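Fasciclin-1 (Drosophila melanogaster, PDB 1O70) acts as a neural cell adhesion molecule, a repeat-built glycoprotein probably held at the cell membrane by a GPI anchor. Local coordinates at residues A[25-30]-A[75-80]. Sequence-based numbering, arbitrary orientation.
With SO4 (sulfate ion), chain D.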
loop_
_atom_site.group_PDB
_atom_site.type_symbol
_atom_site.label_atom_id
_atom_site.label_comp_id
_atom_site.label_asym_id
_atom_site.label_seq_id
_atom_site.Cartn_x
_atom_site.Cartn_y
_atom_site.Cartn_z
ATOM N N ARG A 25 -6.718 -12.228 -22.795
ATOM C CA ARG A 25 -6.921 -11.474 -24.021
ATOM C C ARG A 25 -7.243 -10.027 -23.684
ATOM O O ARG A 25 -6.835 -9.107 -24.396
ATOM C CB ARG A 25 -8.052 -12.063 -24.863
ATOM C CG ARG A 25 -9.397 -11.905 -24.228
ATOM C CD ARG A 25 -10.483 -11.652 -25.259
ATOM N NE ARG A 25 -11.760 -11.456 -24.583
ATOM C CZ ARG A 25 -12.157 -10.308 -24.045
ATOM N NH1 ARG A 25 -11.384 -9.231 -24.114
ATOM N NH2 ARG A 25 -13.317 -10.248 -23.405
ATOM N N LYS A 26 -7.980 -9.834 -22.595
ATOM C CA LYS A 26 -8.365 -8.499 -22.147
ATOM C C LYS A 26 -7.120 -7.739 -21.696
ATOM O O LYS A 26 -6.958 -6.554 -22.010
ATOM C CB LYS A 26 -9.355 -8.598 -20.988
ATOM C CG LYS A 26 -9.813 -7.258 -20.449
ATOM C CD LYS A 26 -10.595 -6.487 -21.497
ATOM C CE LYS A 26 -11.061 -5.144 -20.961
ATOM N NZ LYS A 26 -11.931 -4.438 -21.946
ATOM N N PHE A 27 -6.239 -8.427 -20.969
ATOM C CA PHE A 27 -5.012 -7.811 -20.496
ATOM C C PHE A 27 -4.258 -7.275 -21.710
ATOM O O PHE A 27 -3.799 -6.132 -21.715
ATOM C CB PHE A 27 -4.148 -8.827 -19.737
ATOM C CG PHE A 27 -2.904 -8.230 -19.114
ATOM C CD1 PHE A 27 -2.972 -7.529 -17.912
ATOM C CD2 PHE A 27 -1.663 -8.370 -19.728
ATOM C CE1 PHE A 27 -1.815 -6.976 -17.330
ATOM C CE2 PHE A 27 -0.500 -7.823 -19.159
ATOM C CZ PHE A 27 -0.576 -7.127 -17.960
ATOM N N TYR A 28 -4.149 -8.091 -22.755
ATOM C CA TYR A 28 -3.435 -7.661 -23.952
ATOM C C TYR A 28 -4.192 -6.580 -24.712
ATOM O O TYR A 28 -3.584 -5.701 -25.324
ATOM C CB TYR A 28 -3.147 -8.861 -24.855
ATOM C CG TYR A 28 -2.169 -9.833 -24.244
ATOM C CD1 TYR A 28 -2.408 -11.211 -24.296
ATOM C CD2 TYR A 28 -1.000 -9.384 -23.614
ATOM C CE1 TYR A 28 -1.518 -12.120 -23.740
ATOM C CE2 TYR A 28 -0.099 -10.290 -23.053
ATOM C CZ TYR A 28 -0.369 -11.664 -23.125
ATOM O OH TYR A 28 0.516 -12.584 -22.604
ATOM N N GLU A 29 -5.517 -6.630 -24.675
ATOM C CA GLU A 29 -6.287 -5.595 -25.340
ATOM C C GLU A 29 -5.976 -4.270 -24.657
ATOM O O GLU A 29 -5.738 -3.264 -25.324
ATOM C CB GLU A 29 -7.776 -5.898 -25.265
ATOM C CG GLU A 29 -8.274 -6.679 -26.455
ATOM C CD GLU A 29 -9.715 -7.063 -26.312
ATOM O OE1 GLU A 29 -10.502 -6.224 -25.812
ATOM O OE2 GLU A 29 -10.067 -8.201 -26.699
ATOM N N VAL A 30 -5.961 -4.271 -23.327
ATOM C CA VAL A 30 -5.644 -3.053 -22.596
ATOM C C VAL A 30 -4.254 -2.563 -22.996
ATOM O O VAL A 30 -4.034 -1.360 -23.161
ATOM C CB VAL A 30 -5.695 -3.262 -21.064
ATOM C CG1 VAL A 30 -5.171 -2.017 -20.346
ATOM C CG2 VAL A 30 -7.133 -3.538 -20.628
ATOM N N GLN A 75 1.259 2.686 -16.246
ATOM C CA GLN A 75 1.780 2.502 -14.900
ATOM C C GLN A 75 0.994 1.416 -14.186
ATOM O O GLN A 75 1.557 0.613 -13.437
ATOM C CB GLN A 75 1.688 3.789 -14.103
ATOM C CG GLN A 75 2.602 4.870 -14.590
ATOM C CD GLN A 75 2.596 6.056 -13.651
ATOM O OE1 GLN A 75 3.058 5.966 -12.506
ATOM N NE2 GLN A 75 2.060 7.174 -14.124
ATOM N N ILE A 76 -0.311 1.401 -14.421
ATOM C CA ILE A 76 -1.172 0.408 -13.819
ATOM C C ILE A 76 -0.820 -0.954 -14.391
ATOM O O ILE A 76 -0.615 -1.914 -13.650
ATOM C CB ILE A 76 -2.638 0.748 -14.092
ATOM C CG1 ILE A 76 -2.999 2.011 -13.305
ATOM C CG2 ILE A 76 -3.533 -0.437 -13.749
ATOM C CD1 ILE A 76 -4.436 2.454 -13.440
ATOM N N LEU A 77 -0.728 -1.029 -15.714
ATOM C CA LEU A 77 -0.369 -2.279 -16.366
ATOM C C LEU A 77 0.978 -2.783 -15.858
ATOM O O LEU A 77 1.106 -3.955 -15.502
ATOM C CB LEU A 77 -0.302 -2.097 -17.888
ATOM C CG LEU A 77 -1.622 -1.990 -18.671
ATOM C CD1 LEU A 77 -1.339 -1.447 -20.057
ATOM C CD2 LEU A 77 -2.301 -3.355 -18.755
ATOM N N ASN A 78 1.971 -1.900 -15.803
ATOM C CA ASN A 78 3.304 -2.288 -15.358
ATOM C C ASN A 78 3.403 -2.904 -13.971
ATOM O O ASN A 78 4.269 -3.745 -13.742
ATOM C CB ASN A 78 4.260 -1.106 -15.430
ATOM C CG ASN A 78 4.481 -0.629 -16.842
ATOM O OD1 ASN A 78 4.515 -1.421 -17.778
ATOM N ND2 ASN A 78 4.640 0.677 -17.004
ATOM N N MET A 79 2.539 -2.500 -13.045
ATOM C CA MET A 79 2.618 -3.062 -11.706
ATOM C C MET A 79 2.002 -4.457 -11.627
ATOM O O MET A 79 2.136 -5.143 -10.612
ATOM C CB MET A 79 1.982 -2.126 -10.667
ATOM C CG MET A 79 0.511 -1.876 -10.831
ATOM S SD MET A 79 -0.175 -0.876 -9.474
ATOM C CE MET A 79 0.483 0.767 -9.871
ATOM N N HIS A 80 1.337 -4.884 -12.703
ATOM C CA HIS A 80 0.745 -6.223 -12.749
ATOM C C HIS A 80 1.770 -7.180 -13.347
ATOM O O HIS A 80 1.493 -8.368 -13.499
ATOM C CB HIS A 80 -0.503 -6.261 -13.630
ATOM C CG HIS A 80 -1.729 -5.685 -12.993
ATOM N ND1 HIS A 80 -2.018 -4.337 -13.011
ATOM C CD2 HIS A 80 -2.768 -6.282 -12.360
ATOM C CE1 HIS A 80 -3.185 -4.129 -12.425
ATOM N NE2 HIS A 80 -3.661 -5.293 -12.022
HETATM S S SO4 D . -14.532 -7.386 -22.505
HETATM O O1 SO4 D . -13.903 -8.159 -21.413
HETATM O O2 SO4 D . -15.854 -7.953 -22.824
HETATM O O3 SO4 D . -14.674 -5.980 -22.087
HETATM O O4 SO4 D . -13.672 -7.443 -23.707
#
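The carbonyl oxygen of Ile-76 accepts two N-H groups near the C-terminal end of helix 70-79: His-80 ND1 at 2.9 Å in a fairly straight bond (159°) and, weakly, the amide N of Met-79. ND1 stands 42° out of the carbonyl plane, yet the oxygen lies nearly in the plane of the imidazole, which fixes the ring's rotation. The turn belongs to the third FAS1 domain of fasciclin I, where it leads from the helix into edge strand 81-82; the backbone of His-80 also bonds to Leu-51 of strand 48-53.

Across from it, helix 21-33 presents Phe-27 and Val-30, and the joint between the two helices is apolar. Phe-27 swings CG opposite its backbone N (chi1 -175°), bringing CE1 within 4.0 Å of His-80 CB and 3.9 Å of Leu-77 CD2. The same CD2 meets Val-30 CG1 at 3.5 Å, so one leucine methyl bridges two residues of the facing helix. Val-38 and Trp-58 cover Leu-77 and Val-30 respectively, while Ile-50 and Pro-53 of strand 48-53 lie against Phe-27.

On another side of helix 21-33, a sulfate, probably from the crystallisation liquor, sits at the guanidinium edge of Arg-25. Lys-26 reaches it by a bend at chi2, and its NZ hydrogen-bonds sulfate O3 at 3.1 Å. Cutting this side chain back to an alanine would probably leave O3 without its mate and the anion less firmly held. The guanidinium of Arg-25 gives NH2 to sulfate O1 at 2.9 Å, and both its NH1 and NH2 to O4 through weak bonds; NH1 also forms a salt bridge with Glu-29 OE2, 3.1 Å away.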